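Local structure of beta-1,4-mannanase (Aplysia kurodai, 3VUP) at residues A[17-22]-A[306-311]; A[49-54]-A[333-338]; A[57-62]-A[322-327]. The protein probably hydrolyses the beta-1,4-linked backbone of mannan as an enzyme of the sea hare's digestive fluid. One frame throughout, in Å; residues are numbered along the deposited sequence.

How the contacts relate
All three contacts join the first beta-alpha elements of the TIM barrel to the last ones, at its closure. Contacts 1 and 3 use the neighbouring parallel strands 18-22 and 58-65; contacts 2 and 3 share helix 324-338. All are largely buried, but contact 2 is the outermost, with its centre about 20 Å from that of the chain, against about 15 Å for contact 1 and 12 Å for contact 3. Chemistry follows place: contact 1 is mainly apolar strand-to-helix packing, with a carbonyl at a ring edge, contact 2 adds a hydroxyl and a water between two helices, and contact 3 brings aromatic rings together at the C-terminal strand ends, where TIM-barrel enzymes carry their active sites.

Contact 1. Residues A[17-22]-A[306-311]; sequences FLSGGN and QMFNYV
Phe17 and Phe308 carry a buried, mainly apolar contact between the start of the first barrel strand, 18-22, and helix 304-313 on the outside of the barrel. No hydrogen bond crosses it. Phe17 stands just before the strand and meets one methyl of Val311: its CZ lies 4.0 Å from Val311 CG1, which sits at the edge of the ring, near its plane. The two side chains cross at about a right angle. Phe17 CG is anti to the backbone N (chi1 -179°), which puts the ring on the Val311 side of the strand. One helical turn earlier, Phe308 reaches across to the strand backbone. Its CZ is 3.6 Å from Gly20 O and CE1 is 3.7 Å from the same oxygen, so the carbonyl faces the ring edge, in the ring plane, where the slightly positive C-H groups lie. Ser19 OG comes to the same ring obliquely, 4.2 Å from Phe308 CE1. In this TIM barrel, helix 304-313 links strand 289-293 to strand 318-322, the last strand, which pairs with 18-22 to close the barrel; Gly20 is bonded through its backbone to Ala319 of that strand. Helix 324-338 adds to the same layer, with Ile335 against Phe308 and Ile338 against both Phe17 and Ser19. Val311 also packs on Ala319, Phe276 and Tyr316.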
loop_
_atom_site.group_PDB
_atom_site.type_symbol
_atom_site.label_atom_id
_atom_site.label_comp_id
_atom_site.label_asym_id
_atom_site.label_seq_id
_atom_site.Cartn_x
_atom_site.Cartn_y
_atom_site.Cartn_z
ATOM N N PHE A 17 -16.930 1.527 -1.444
ATOM C CA PHE A 17 -15.871 1.830 -2.397
ATOM C C PHE A 17 -14.880 2.741 -1.689
ATOM O O PHE A 17 -15.289 3.721 -1.060
ATOM C CB PHE A 17 -16.458 2.522 -3.629
ATOM C CG PHE A 17 -15.442 2.861 -4.687
ATOM C CD1 PHE A 17 -15.139 1.964 -5.711
ATOM C CD2 PHE A 17 -14.789 4.084 -4.663
ATOM C CE1 PHE A 17 -14.204 2.281 -6.690
ATOM C CE2 PHE A 17 -13.864 4.411 -5.630
ATOM C CZ PHE A 17 -13.572 3.508 -6.655
ATOM N N LEU A 18 -13.591 2.419 -1.774
ATOM C CA LEU A 18 -12.578 3.199 -1.074
ATOM C C LEU A 18 -12.102 4.348 -1.952
ATOM O O LEU A 18 -11.424 4.134 -2.956
ATOM C CB LEU A 18 -11.401 2.308 -0.677
ATOM C CG LEU A 18 -11.769 1.084 0.169
ATOM C CD1 LEU A 18 -10.556 0.210 0.402
ATOM C CD2 LEU A 18 -12.360 1.508 1.494
ATOM N N SER A 19 -12.460 5.570 -1.575
ATOM C CA SER A 19 -12.166 6.746 -2.378
ATOM C C SER A 19 -11.331 7.735 -1.583
ATOM O O SER A 19 -11.721 8.136 -0.483
ATOM C CB SER A 19 -13.475 7.432 -2.767
ATOM O OG SER A 19 -13.200 8.638 -3.451
ATOM N N GLY A 20 -10.193 8.154 -2.118
ATOM C CA GLY A 20 -9.402 9.127 -1.401
ATOM C C GLY A 20 -8.078 9.336 -2.082
ATOM O O GLY A 20 -7.997 9.467 -3.309
ATOM N N GLY A 21 -7.018 9.362 -1.289
ATOM C CA GLY A 21 -5.719 9.631 -1.849
ATOM C C GLY A 21 -4.571 9.232 -0.957
ATOM O O GLY A 21 -4.751 8.760 0.172
ATOM N N ASN A 22 -3.378 9.421 -1.506
ATOM C CA ASN A 22 -2.121 9.248 -0.803
ATOM C C ASN A 22 -1.684 10.589 -0.252
ATOM O O ASN A 22 -1.531 11.536 -1.028
ATOM C CB ASN A 22 -1.041 8.797 -1.785
ATOM C CG ASN A 22 -1.239 7.389 -2.283
ATOM O OD1 ASN A 22 -0.614 6.467 -1.778
ATOM N ND2 ASN A 22 -2.078 7.217 -3.308
ATOM N N GLN A 306 -12.428 12.446 -14.625
ATOM C CA GLN A 306 -12.596 11.289 -15.492
ATOM C C GLN A 306 -11.899 10.067 -14.912
ATOM O O GLN A 306 -12.403 8.947 -15.045
ATOM C CB GLN A 306 -12.093 11.577 -16.904
ATOM C CG GLN A 306 -13.052 12.461 -17.683
ATOM C CD GLN A 306 -12.464 12.952 -18.984
ATOM O OE1 GLN A 306 -11.265 13.195 -19.087
ATOM N NE2 GLN A 306 -13.308 13.098 -19.989
ATOM N N MET A 307 -10.746 10.278 -14.277
ATOM C CA MET A 307 -9.987 9.161 -13.723
ATOM C C MET A 307 -10.725 8.515 -12.551
ATOM O O MET A 307 -10.870 7.297 -12.510
ATOM C CB MET A 307 -8.572 9.601 -13.333
ATOM C CG MET A 307 -7.761 10.083 -14.525
ATOM S SD MET A 307 -6.079 10.560 -14.128
ATOM C CE MET A 307 -5.285 8.957 -14.129
ATOM N N PHE A 308 -11.196 9.320 -11.601
ATOM C CA PHE A 308 -11.951 8.765 -10.477
ATOM C C PHE A 308 -13.207 8.038 -10.950
ATOM O O PHE A 308 -13.523 6.942 -10.478
ATOM C CB PHE A 308 -12.308 9.842 -9.455
ATOM C CG PHE A 308 -11.241 10.067 -8.412
ATOM C CD1 PHE A 308 -11.189 9.285 -7.264
ATOM C CD2 PHE A 308 -10.283 11.053 -8.579
ATOM C CE1 PHE A 308 -10.214 9.494 -6.303
ATOM C CE2 PHE A 308 -9.308 11.265 -7.622
ATOM C CZ PHE A 308 -9.270 10.486 -6.486
ATOM N N ASN A 309 -13.922 8.630 -11.905
ATOM C CA ASN A 309 -15.113 7.986 -12.465
ATOM C C ASN A 309 -14.751 6.694 -13.180
ATOM O O ASN A 309 -15.458 5.695 -13.060
ATOM C CB ASN A 309 -15.874 8.938 -13.392
ATOM C CG ASN A 309 -16.763 9.892 -12.627
ATOM O OD1 ASN A 309 -17.920 9.601 -12.375
ATOM N ND2 ASN A 309 -16.215 11.028 -12.229
ATOM N N TYR A 310 -13.654 6.714 -13.933
ATOM C CA TYR A 310 -13.239 5.524 -14.664
ATOM C C TYR A 310 -13.035 4.361 -13.697
ATOM O O TYR A 310 -13.530 3.255 -13.916
ATOM C CB TYR A 310 -11.965 5.771 -15.484
ATOM C CG TYR A 310 -11.658 4.590 -16.363
ATOM C CD1 TYR A 310 -11.025 3.468 -15.850
ATOM C CD2 TYR A 310 -12.061 4.559 -17.692
ATOM C CE1 TYR A 310 -10.796 2.361 -16.631
ATOM C CE2 TYR A 310 -11.821 3.454 -18.492
ATOM C CZ TYR A 310 -11.192 2.354 -17.952
ATOM O OH TYR A 310 -10.968 1.261 -18.751
ATOM N N VAL A 311 -12.291 4.602 -12.627
ATOM C CA VAL A 311 -12.012 3.536 -11.679
ATOM C C VAL A 311 -13.319 2.997 -11.094
ATOM O O VAL A 311 -13.545 1.785 -11.055
ATOM C CB VAL A 311 -11.063 4.005 -10.555
ATOM C CG1 VAL A 311 -10.860 2.906 -9.549
ATOM C CG2 VAL A 311 -9.723 4.447 -11.124
#

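Contact 2. Residues A[49-54]-A[333-338]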
loop_
_atom_site.group_PDB
_atom_site.type_symbol
_atom_site.label_atom_id
_atom_site.label_comp_id
_atom_site.label_asym_id
_atom_site.label_seq_id
_atom_site.Cartn_x
_atom_site.Cartn_y
_atom_site.Cartn_z
ATOM N N LYS A 49 -8.951 16.531 7.392
ATOM C CA LYS A 49 -10.166 17.333 7.332
ATOM C C LYS A 49 -10.535 17.674 5.891
ATOM O O LYS A 49 -11.687 17.513 5.490
ATOM C CB LYS A 49 -10.021 18.608 8.147
ATOM C CG LYS A 49 -11.284 19.453 8.133
ATOM C CD LYS A 49 -11.129 20.696 8.982
ATOM C CE LYS A 49 -12.473 21.356 9.252
ATOM N NZ LYS A 49 -13.140 21.786 8.000
ATOM N N LYS A 50 -9.564 18.142 5.113
ATOM C CA LYS A 50 -9.828 18.496 3.719
ATOM C C LYS A 50 -10.314 17.293 2.920
ATOM O O LYS A 50 -11.231 17.412 2.103
ATOM C CB LYS A 50 -8.588 19.097 3.059
ATOM C CG LYS A 50 -8.275 20.492 3.561
ATOM C CD LYS A 50 -7.138 21.137 2.794
ATOM C CE LYS A 50 -5.817 20.430 3.067
ATOM N NZ LYS A 50 -4.664 21.134 2.430
ATOM N N LEU A 51 -9.704 16.136 3.157
ATOM C CA LEU A 51 -10.111 14.924 2.466
ATOM C C LEU A 51 -11.542 14.528 2.812
ATOM O O LEU A 51 -12.344 14.218 1.932
ATOM C CB LEU A 51 -9.152 13.788 2.802
ATOM C CG LEU A 51 -9.497 12.430 2.201
ATOM C CD1 LEU A 51 -9.509 12.502 0.676
ATOM C CD2 LEU A 51 -8.514 11.379 2.690
ATOM N N HIS A 52 -11.865 14.547 4.101
ATOM C CA HIS A 52 -13.218 14.246 4.537
ATOM C C HIS A 52 -14.237 15.230 3.957
ATOM O O HIS A 52 -15.299 14.839 3.465
ATOM C CB HIS A 52 -13.306 14.284 6.058
ATOM C CG HIS A 52 -14.712 14.284 6.562
ATOM N ND1 HIS A 52 -15.537 13.185 6.455
ATOM C CD2 HIS A 52 -15.453 15.257 7.141
ATOM C CE1 HIS A 52 -16.720 13.475 6.964
ATOM N NE2 HIS A 52 -16.696 14.726 7.386
ATOM N N ASP A 53 -13.917 16.514 4.034
ATOM C CA ASP A 53 -14.826 17.541 3.540
ATOM C C ASP A 53 -15.096 17.382 2.040
ATOM O O ASP A 53 -16.178 17.716 1.563
ATOM C CB ASP A 53 -14.285 18.937 3.850
ATOM C CG ASP A 53 -14.332 19.271 5.335
ATOM O OD1 ASP A 53 -15.041 18.567 6.084
ATOM O OD2 ASP A 53 -13.672 20.252 5.747
ATOM N N ALA A 54 -14.115 16.862 1.307
ATOM C CA ALA A 54 -14.277 16.622 -0.121
ATOM C C ALA A 54 -15.054 15.345 -0.424
ATOM O O ALA A 54 -15.394 15.090 -1.573
ATOM C CB ALA A 54 -12.927 16.580 -0.802
ATOM N N LYS A 333 -11.456 17.520 -6.511
ATOM C CA LYS A 333 -12.583 17.645 -7.424
ATOM C C LYS A 333 -13.099 16.284 -7.853
ATOM O O LYS A 333 -14.305 16.075 -7.968
ATOM C CB LYS A 333 -12.160 18.371 -8.698
ATOM C CG LYS A 333 -11.651 19.765 -8.503
ATOM C CD LYS A 333 -11.199 20.365 -9.823
ATOM C CE LYS A 333 -12.376 20.612 -10.751
ATOM N NZ LYS A 333 -11.933 21.166 -12.056
ATOM N N GLY A 334 -12.181 15.362 -8.115
ATOM C CA GLY A 334 -12.581 14.030 -8.522
ATOM C C GLY A 334 -13.205 13.244 -7.390
ATOM O O GLY A 334 -14.202 12.550 -7.579
ATOM N N ILE A 335 -12.604 13.347 -6.209
ATOM C CA ILE A 335 -13.147 12.734 -5.007
ATOM C C ILE A 335 -14.574 13.233 -4.744
ATOM O O ILE A 335 -15.482 12.439 -4.491
ATOM C CB ILE A 335 -12.217 13.022 -3.815
ATOM C CG1 ILE A 335 -10.881 12.301 -4.019
ATOM C CG2 ILE A 335 -12.867 12.633 -2.498
ATOM C CD1 ILE A 335 -9.772 12.811 -3.137
ATOM N N THR A 336 -14.781 14.541 -4.838
ATOM C CA THR A 336 -16.107 15.112 -4.630
ATOM C C THR A 336 -17.099 14.626 -5.678
ATOM O O THR A 336 -18.252 14.336 -5.368
ATOM C CB THR A 336 -16.042 16.650 -4.623
ATOM O OG1 THR A 336 -15.283 17.088 -3.487
ATOM C CG2 THR A 336 -17.430 17.249 -4.555
ATOM N N ASN A 337 -16.653 14.510 -6.923
ATOM C CA ASN A 337 -17.574 14.169 -7.993
ATOM C C ASN A 337 -18.201 12.790 -7.827
ATOM O O ASN A 337 -19.368 12.591 -8.167
ATOM C CB ASN A 337 -16.898 14.280 -9.352
ATOM C CG ASN A 337 -17.865 14.070 -10.483
ATOM O OD1 ASN A 337 -17.937 12.992 -11.064
ATOM N ND2 ASN A 337 -18.650 15.094 -10.778
ATOM N N ILE A 338 -17.435 11.843 -7.296
ATOM C CA ILE A 338 -17.931 10.474 -7.190
ATOM C C ILE A 338 -18.553 10.144 -5.838
ATOM O O ILE A 338 -19.037 9.040 -5.656
ATOM C CB ILE A 338 -16.850 9.401 -7.531
ATOM C CG1 ILE A 338 -15.733 9.373 -6.485
ATOM C CG2 ILE A 338 -16.298 9.597 -8.941
ATOM C CD1 ILE A 338 -14.891 8.101 -6.546
HETATM O O HOH W 1 -17.450 18.082 -0.994
#
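Ala54 and Thr336 bring together the first and last helices of the TIM barrel, 36-53 and 324-338, which lie side by side on its outer surface where the last strand pairs with the first. Their CA atoms are 5.1 Å apart, a close approach that the small alanine side chain permits. The polar part centres on the Ala54 carbonyl. Thr336 OG1 lies 2.8 Å from Ala54 O, at hydrogen-bonding distance, but its one proton can also go to Arg332 O a turn earlier in the same helix, so the two acceptors may compete for it. With chi1 at -66°, OG1 is anti to the carbonyl carbon of Thr336 and turned to the side of Ala54. Ala54 O also receives a CA-H...O contact from Thr336 CA at 3.1 Å, with 127° at the hydrogen. A water donates to Asp53 O at 2.9 Å and, weakly, to Thr336 OG1, giving a second, weaker link between the helices. Within helix 36-53, Lys49 and Asp53 form a salt bridge on the outer side, engaging the syn lone pair of OD2. The apolar part lies on the barrel side of these groups, and Phe308 and Ser19 continue the buried layer behind Ile335. Ile335 points its two branches at different partners: CG2 packs 4.3 Å from Ala54 CB and also lies against the Ala54 carbonyl oxygen, while CD1 meets Leu51. Leu51 and Ile335 cross at about a right angle, with Leu51 CD1 touching Ile335 CD1 at 3.8 Å.

Contact 3. Residues A[57-62]-A[322-327]. With SO4 (sulfate ion), chain F.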
loop_
_atom_site.group_PDB
_atom_site.type_symbol
_atom_site.label_atom_id
_atom_site.label_comp_id
_atom_site.label_asym_id
_atom_site.label_seq_id
_atom_site.Cartn_x
_atom_site.Cartn_y
_atom_site.Cartn_z
ATOM N N ASN A 57 -13.030 8.840 1.848
ATOM C CA ASN A 57 -13.122 7.954 3.002
ATOM C C ASN A 57 -11.827 7.199 3.295
ATOM O O ASN A 57 -11.813 6.380 4.207
ATOM C CB ASN A 57 -14.289 6.960 2.870
ATOM C CG ASN A 57 -14.109 5.979 1.728
ATOM O OD1 ASN A 57 -13.003 5.777 1.213
ATOM N ND2 ASN A 57 -15.202 5.356 1.327
ATOM N N SER A 58 -10.752 7.461 2.546
ATOM C CA SER A 58 -9.529 6.633 2.578
ATOM C C SER A 58 -8.274 7.478 2.443
ATOM O O SER A 58 -8.220 8.298 1.524
ATOM C CB SER A 58 -9.511 5.687 1.374
ATOM O OG SER A 58 -10.413 4.616 1.513
ATOM N N MET A 59 -7.262 7.232 3.272
ATOM C CA MET A 59 -5.957 7.881 3.162
ATOM C C MET A 59 -4.846 6.827 3.224
ATOM O O MET A 59 -4.781 6.090 4.211
ATOM C CB MET A 59 -5.777 8.861 4.327
ATOM C CG MET A 59 -4.488 9.669 4.308
ATOM S SD MET A 59 -4.501 11.073 3.183
ATOM C CE MET A 59 -5.295 12.329 4.188
ATOM N N ARG A 60 -3.977 6.787 2.216
ATOM C CA ARG A 60 -2.754 5.994 2.269
ATOM C C ARG A 60 -1.626 6.950 2.648
ATOM O O ARG A 60 -1.542 8.057 2.118
ATOM C CB ARG A 60 -2.484 5.352 0.909
ATOM C CG ARG A 60 -1.185 4.539 0.831
ATOM C CD ARG A 60 -1.187 3.718 -0.431
ATOM N NE ARG A 60 -0.027 2.865 -0.682
ATOM C CZ ARG A 60 0.905 3.087 -1.608
ATOM N NH1 ARG A 60 0.937 4.222 -2.300
ATOM N NH2 ARG A 60 1.829 2.160 -1.826
ATOM N N LEU A 61 -0.769 6.541 3.579
ATOM C CA LEU A 61 0.376 7.365 3.967
ATOM C C LEU A 61 1.509 6.450 4.400
ATOM O O LEU A 61 1.285 5.309 4.815
ATOM C CB LEU A 61 0.023 8.386 5.054
ATOM C CG LEU A 61 -0.077 7.927 6.512
ATOM C CD1 LEU A 61 -0.269 9.136 7.411
ATOM C CD2 LEU A 61 -1.214 6.944 6.719
ATOM N N TRP A 62 2.729 6.945 4.259
ATOM C CA TRP A 62 3.902 6.094 4.348
ATOM C C TRP A 62 4.602 6.260 5.687
ATOM O O TRP A 62 4.737 7.376 6.196
ATOM C CB TRP A 62 4.867 6.400 3.215
ATOM C CG TRP A 62 4.351 6.157 1.817
ATOM C CD1 TRP A 62 3.065 5.941 1.399
ATOM C CD2 TRP A 62 5.154 6.149 0.648
ATOM N NE1 TRP A 62 3.034 5.771 0.029
ATOM C CE2 TRP A 62 4.313 5.902 -0.453
ATOM C CE3 TRP A 62 6.525 6.303 0.426
ATOM C CZ2 TRP A 62 4.800 5.832 -1.765
ATOM C CZ3 TRP A 62 7.005 6.233 -0.854
ATOM C CH2 TRP A 62 6.147 6.008 -1.941
ATOM N N TRP A 322 -2.599 10.314 -6.241
ATOM C CA TRP A 322 -1.240 10.489 -5.732
ATOM C C TRP A 322 -0.889 11.921 -5.305
ATOM O O TRP A 322 -0.918 12.845 -6.115
ATOM C CB TRP A 322 -0.223 10.009 -6.785
ATOM C CG TRP A 322 1.179 10.262 -6.338
ATOM C CD1 TRP A 322 2.056 11.165 -6.868
ATOM C CD2 TRP A 322 1.846 9.662 -5.216
ATOM N NE1 TRP A 322 3.233 11.155 -6.152
ATOM C CE2 TRP A 322 3.132 10.240 -5.138
ATOM C CE3 TRP A 322 1.486 8.681 -4.283
ATOM C CZ2 TRP A 322 4.062 9.874 -4.161
ATOM C CZ3 TRP A 322 2.414 8.319 -3.306
ATOM C CH2 TRP A 322 3.687 8.917 -3.255
ATOM N N HIS A 323 -0.540 12.062 -4.026
ATOM C CA HIS A 323 0.065 13.261 -3.430
ATOM C C HIS A 323 -0.947 14.363 -3.140
ATOM O O HIS A 323 -0.951 15.427 -3.762
ATOM C CB HIS A 323 1.263 13.785 -4.225
ATOM C CG HIS A 323 2.322 14.368 -3.353
ATOM N ND1 HIS A 323 2.070 15.378 -2.444
ATOM C CD2 HIS A 323 3.626 14.039 -3.208
ATOM C CE1 HIS A 323 3.187 15.650 -1.793
ATOM N NE2 HIS A 323 4.146 14.860 -2.242
ATOM N N LEU A 324 -1.798 14.117 -2.153
ATOM C CA LEU A 324 -2.799 15.099 -1.765
ATOM C C LEU A 324 -2.166 16.385 -1.262
ATOM O O LEU A 324 -2.712 17.459 -1.481
ATOM C CB LEU A 324 -3.726 14.541 -0.693
ATOM C CG LEU A 324 -4.654 13.411 -1.138
ATOM C CD1 LEU A 324 -5.340 12.812 0.069
ATOM C CD2 LEU A 324 -5.675 13.910 -2.159
ATOM N N VAL A 325 -1.035 16.299 -0.574
ATOM C CA VAL A 325 -0.423 17.514 -0.050
ATOM C C VAL A 325 -0.118 18.509 -1.166
ATOM O O VAL A 325 -0.401 19.698 -1.033
ATOM C CB VAL A 325 0.835 17.201 0.783
ATOM C CG1 VAL A 325 1.655 18.448 1.029
ATOM C CG2 VAL A 325 0.433 16.561 2.101
ATOM N N GLN A 326 0.437 18.029 -2.275
ATOM C CA GLN A 326 0.753 18.931 -3.373
ATOM C C GLN A 326 -0.353 19.107 -4.403
ATOM O O GLN A 326 -0.440 20.154 -5.044
ATOM C CB GLN A 326 2.034 18.481 -4.081
ATOM C CG GLN A 326 3.291 18.765 -3.275
ATOM C CD GLN A 326 4.560 18.248 -3.924
ATOM O OE1 GLN A 326 4.655 18.139 -5.144
ATOM N NE2 GLN A 326 5.548 17.936 -3.105
ATOM N N ARG A 327 -1.204 18.096 -4.562
ATOM C CA ARG A 327 -2.112 18.044 -5.702
ATOM C C ARG A 327 -3.579 17.965 -5.284
ATOM O O ARG A 327 -4.456 17.752 -6.120
ATOM C CB ARG A 327 -1.763 16.849 -6.599
ATOM C CG ARG A 327 -0.272 16.494 -6.648
ATOM C CD ARG A 327 0.565 17.434 -7.527
ATOM N NE ARG A 327 0.286 17.251 -8.955
ATOM C CZ ARG A 327 1.131 17.549 -9.938
ATOM N NH1 ARG A 327 2.332 18.037 -9.660
ATOM N NH2 ARG A 327 0.784 17.353 -11.205
HETATM S S SO4 F . -2.731 16.074 -10.715
HETATM O O1 SO4 F . -1.800 15.810 -9.647
HETATM O O2 SO4 F . -3.881 15.464 -10.170
HETATM O O3 SO4 F . -3.148 17.460 -10.725
HETATM O O4 SO4 F . -2.066 15.778 -11.974
#
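Trp62 and Trp322 meet at the C-terminal ends of strands 58-65 and 318-322 of the TIM barrel, the end at which enzymes of this fold carry their active site. Trp62 CZ2 touches Trp322 CH2 at 3.6 Å; the six-membered rings lie oblique, their centroids 5.6 Å apart and planes at 47°. Between the strand and the outer helices, Met59, in one conformer, bends at chi2 (79°) and chi3 to bring SD within 3.7 Å of Leu324 CD1, in the first turn of helix 324-338. Further rings flank the tryptophans: Trp295 packs edge-to-face on Trp322, and Trp25 does the same on Trp62. A bound Tris molecule about 3 Å from the Trp322 side chain is consistent with a pocket here. The Arg60 guanidinium, with Trp62 NE1 over one face, is held by Asn22 and Asn161 and by salt bridges to Asp158 and Glu293. At the helix start His323 is the N-cap, its ND1 accepting from Gln326 N. Farther out, Arg327, in one conformer, binds a sulfate, probably from the crystallisation liquor, which Gln297, Asn330 and Gln331 also hold: NE donates to O1 at 2.6 Å with 162° at the hydrogen, and NH2 bonds weakly to O4 at 3.3 Å.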